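Local coordinates for putative oxidoreductase FAD-binding subunit (Sulfolobus tokodaii, PDB 4ZOH), which probably serves as the FAD-binding subunit of a molybdopterin-dependent oxidoreductase, passing electrons through its flavin, at residues S175-E180 with I272-K277. Numbering follows the deposited sequence.
Sequences SYQKLE and IITALK. With FAD (flavin-adenine dinucleotide), chain H.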
loop_
_atom_site.group_PDB
_atom_site.type_symbol
_atom_site.label_atom_id
_atom_site.label_comp_id
_atom_site.label_asym_id
_atom_site.label_seq_id
_atom_site.Cartn_x
_atom_site.Cartn_y
_atom_site.Cartn_z
ATOM N N SER B 175 -14.461 25.016 -48.614
ATOM C CA SER B 175 -14.653 25.351 -47.198
ATOM C C SER B 175 -15.418 24.207 -46.524
ATOM O O SER B 175 -16.349 23.661 -47.111
ATOM C CB SER B 175 -15.441 26.654 -47.035
ATOM O OG SER B 175 -15.458 27.041 -45.667
ATOM N N TYR B 176 -14.986 23.796 -45.314
ATOM C CA TYR B 176 -15.831 22.915 -44.481
ATOM C C TYR B 176 -16.258 23.765 -43.331
ATOM O O TYR B 176 -15.407 24.380 -42.689
ATOM C CB TYR B 176 -15.087 21.651 -44.011
ATOM C CG TYR B 176 -16.006 20.738 -43.226
ATOM C CD1 TYR B 176 -17.171 20.251 -43.801
ATOM C CD2 TYR B 176 -15.707 20.363 -41.894
ATOM C CE1 TYR B 176 -18.046 19.467 -43.090
ATOM C CE2 TYR B 176 -16.580 19.531 -41.179
ATOM C CZ TYR B 176 -17.743 19.089 -41.801
ATOM O OH TYR B 176 -18.656 18.295 -41.140
ATOM N N GLN B 177 -17.568 23.884 -43.129
ATOM C CA GLN B 177 -18.142 24.637 -41.974
ATOM C C GLN B 177 -18.722 23.606 -40.999
ATOM O O GLN B 177 -19.520 22.766 -41.386
ATOM C CB GLN B 177 -19.264 25.595 -42.436
ATOM C CG GLN B 177 -18.781 26.703 -43.398
ATOM C CD GLN B 177 -17.878 27.718 -42.713
ATOM O OE1 GLN B 177 -18.079 28.063 -41.549
ATOM N NE2 GLN B 177 -16.878 28.209 -43.432
ATOM N N LYS B 178 -18.287 23.664 -39.753
ATOM C CA LYS B 178 -18.728 22.712 -38.783
ATOM C C LYS B 178 -19.313 23.482 -37.638
ATOM O O LYS B 178 -18.621 24.228 -36.982
ATOM C CB LYS B 178 -17.552 21.861 -38.307
ATOM C CG LYS B 178 -17.987 20.678 -37.457
ATOM C CD LYS B 178 -16.825 19.823 -36.993
ATOM C CE LYS B 178 -17.357 18.725 -36.070
ATOM N NZ LYS B 178 -16.409 17.613 -35.873
ATOM N N LEU B 179 -20.586 23.273 -37.381
ATOM C CA LEU B 179 -21.192 23.889 -36.196
ATOM C C LEU B 179 -21.064 22.913 -35.020
ATOM O O LEU B 179 -21.431 21.695 -35.145
ATOM C CB LEU B 179 -22.669 24.272 -36.451
ATOM C CG LEU B 179 -23.506 24.809 -35.276
ATOM C CD1 LEU B 179 -22.971 26.075 -34.656
ATOM C CD2 LEU B 179 -24.938 25.015 -35.748
ATOM N N GLU B 180 -20.585 23.452 -33.892
ATOM C CA GLU B 180 -20.303 22.655 -32.685
ATOM C C GLU B 180 -20.419 23.491 -31.414
ATOM O O GLU B 180 -20.017 24.659 -31.337
ATOM C CB GLU B 180 -18.907 22.009 -32.733
ATOM C CG GLU B 180 -17.770 23.007 -32.897
ATOM C CD GLU B 180 -16.445 22.374 -33.254
ATOM O OE1 GLU B 180 -16.380 21.309 -33.861
ATOM O OE2 GLU B 180 -15.437 22.971 -32.904
ATOM N N ILE B 272 -19.814 29.399 -48.862
ATOM C CA ILE B 272 -19.656 30.129 -50.132
ATOM C C ILE B 272 -18.675 31.288 -49.910
ATOM O O ILE B 272 -17.641 31.383 -50.583
ATOM C CB ILE B 272 -21.038 30.607 -50.656
ATOM C CG1 ILE B 272 -22.003 29.465 -50.731
ATOM C CG2 ILE B 272 -20.964 31.203 -52.043
ATOM C CD1 ILE B 272 -23.434 29.931 -50.843
ATOM N N ILE B 273 -18.945 32.112 -48.905
ATOM C CA ILE B 273 -18.130 33.312 -48.666
ATOM C C ILE B 273 -16.683 33.005 -48.275
ATOM O O ILE B 273 -15.746 33.727 -48.679
ATOM C CB ILE B 273 -18.775 34.290 -47.659
ATOM C CG1 ILE B 273 -20.031 34.987 -48.277
ATOM C CG2 ILE B 273 -17.782 35.331 -47.120
ATOM C CD1 ILE B 273 -20.852 35.793 -47.255
ATOM N N THR B 274 -16.504 31.969 -47.459
ATOM C CA THR B 274 -15.160 31.550 -47.095
ATOM C C THR B 274 -14.414 31.009 -48.326
ATOM O O THR B 274 -13.337 31.481 -48.602
ATOM C CB THR B 274 -15.195 30.514 -45.957
ATOM O OG1 THR B 274 -15.713 31.161 -44.799
ATOM C CG2 THR B 274 -13.750 29.941 -45.661
ATOM N N ALA B 275 -15.013 30.085 -49.080
ATOM C CA ALA B 275 -14.357 29.503 -50.268
ATOM C C ALA B 275 -14.028 30.640 -51.234
ATOM O O ALA B 275 -12.874 30.753 -51.647
ATOM C CB ALA B 275 -15.231 28.482 -50.937
ATOM N N LEU B 276 -15.000 31.542 -51.502
ATOM C CA LEU B 276 -14.738 32.693 -52.409
ATOM C C LEU B 276 -13.620 33.607 -51.937
ATOM O O LEU B 276 -12.946 34.199 -52.731
ATOM C CB LEU B 276 -15.977 33.551 -52.614
ATOM C CG LEU B 276 -17.006 32.782 -53.416
ATOM C CD1 LEU B 276 -18.221 33.680 -53.529
ATOM C CD2 LEU B 276 -16.436 32.397 -54.773
ATOM N N LYS B 277 -13.423 33.750 -50.644
ATOM C CA LYS B 277 -12.403 34.671 -50.205
ATOM C C LYS B 277 -11.071 33.966 -50.207
ATOM O O LYS B 277 -10.161 34.416 -49.558
ATOM C CB LYS B 277 -12.765 35.229 -48.854
ATOM C CG LYS B 277 -13.789 36.357 -48.954
ATOM C CD LYS B 277 -14.215 36.827 -47.568
ATOM C CE LYS B 277 -13.024 37.076 -46.644
ATOM N NZ LYS B 277 -13.451 37.335 -45.242
HETATM P PA FAD H . -12.865 1.617 -35.857
HETATM O O1A FAD H . -13.453 2.125 -34.584
HETATM O O2A FAD H . -11.683 0.745 -35.866
HETATM O O5B FAD H . -13.959 0.847 -36.665
HETATM C C5B FAD H . -15.294 1.419 -36.810
HETATM C C4B FAD H . -16.219 0.391 -37.668
HETATM O O4B FAD H . -15.643 0.076 -38.999
HETATM C C3B FAD H . -16.231 -0.951 -36.945
HETATM O O3B FAD H . -17.514 -1.516 -37.053
HETATM C C2B FAD H . -15.142 -1.800 -37.643
HETATM O O2B FAD H . -15.350 -3.216 -37.555
HETATM C C1B FAD H . -15.296 -1.385 -39.066
HETATM N N9A FAD H . -14.130 -1.146 -39.909
HETATM C C8A FAD H . -13.026 -0.456 -39.635
HETATM N N7A FAD H . -12.246 -0.407 -40.740
HETATM C C5A FAD H . -12.895 -1.079 -41.723
HETATM C C6A FAD H . -12.611 -1.354 -43.077
HETATM N N6A FAD H . -11.479 -0.875 -43.586
HETATM N N1A FAD H . -13.477 -2.081 -43.807
HETATM C C2A FAD H . -14.664 -2.505 -43.299
HETATM N N3A FAD H . -14.954 -2.265 -42.017
HETATM C C4A FAD H . -14.095 -1.550 -41.203
HETATM N N1 FAD H . -15.856 11.390 -36.053
HETATM C C2 FAD H . -16.281 12.469 -36.822
HETATM O O2 FAD H . -16.587 12.286 -37.983
HETATM N N3 FAD H . -16.351 13.723 -36.295
HETATM C C4 FAD H . -16.033 13.948 -34.997
HETATM O O4 FAD H . -16.069 15.112 -34.584
HETATM C C4X FAD H . -15.632 12.859 -34.193
HETATM N N5 FAD H . -15.300 13.085 -32.875
HETATM C C5X FAD H . -14.920 11.970 -32.070
HETATM C C6 FAD H . -14.650 12.202 -30.726
HETATM C C7 FAD H . -14.240 11.139 -29.906
HETATM C C7M FAD H . -13.951 11.475 -28.426
HETATM C C8 FAD H . -14.140 9.837 -30.438
HETATM C C8M FAD H . -13.728 8.605 -29.587
HETATM C C9 FAD H . -14.463 9.593 -31.785
HETATM C C9A FAD H . -14.832 10.664 -32.603
HETATM N N10 FAD H . -15.161 10.471 -33.962
HETATM C C10 FAD H . -15.547 11.587 -34.728
HETATM C "C1'" FAD H . -15.114 9.158 -34.597
HETATM C "C2'" FAD H . -13.712 8.861 -35.159
HETATM O "O2'" FAD H . -13.530 9.665 -36.343
HETATM C "C3'" FAD H . -13.489 7.350 -35.449
HETATM O "O3'" FAD H . -12.078 7.205 -35.626
HETATM C "C4'" FAD H . -14.197 6.858 -36.701
HETATM O "O4'" FAD H . -15.579 7.199 -36.596
HETATM C "C5'" FAD H . -14.054 5.333 -36.892
HETATM O "O5'" FAD H . -12.757 5.136 -37.514
HETATM P P FAD H . -11.721 4.138 -36.870
HETATM O O1P FAD H . -10.611 3.937 -37.849
HETATM O O2P FAD H . -11.346 4.585 -35.509
HETATM O O3P FAD H . -12.635 2.850 -36.863
HETATM O O HOH W 1 -15.429 30.659 -41.929
#
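Ser175 carries OG anti to its own backbone nitrogen (chi1 -172°), which brings the hydroxyl up against Thr274. The methyl CG2 of Thr274 meets that hydroxyl. Ser175 OG lies 3.4 Å from Thr274 CG2, a van der Waals contact. Beside it, the CB atoms of Ser175 and Ala275 stand 4.3 Å apart.

Gln177 bends at chi2 (-69°), and its amide folds back along the strand. Its NE2 donates to Ser175 OG at 2.9 Å, with the hydroxyl 20° out of the amide plane. A water links the two segments: it accepts from Gln177 NE2 and donates to Thr274 OG1 at 2.9 Å. Thr274 OG1 is also hydrogen-bonded to Arg270 O, one turn back in the helix. An alanine in place of Ser175 would take away the acceptor of Gln177 NE2, and the amide would probably be freer to turn.

The contact joins strand 173-179, outermost in this chain's four-stranded antiparallel sheet, to the C-terminal end of helix 257-276, which packs on that sheet. On the same strand, Lys178 reaches the other way. Its NZ donates to FAD O4 at 2.8 Å and forms a salt bridge with Asp118. The strand thus meets the helix through small groups and a water that bridges Gln177 and Thr274, while the Lys178 ammonium, held by Asp118, probably polarises FAD O4.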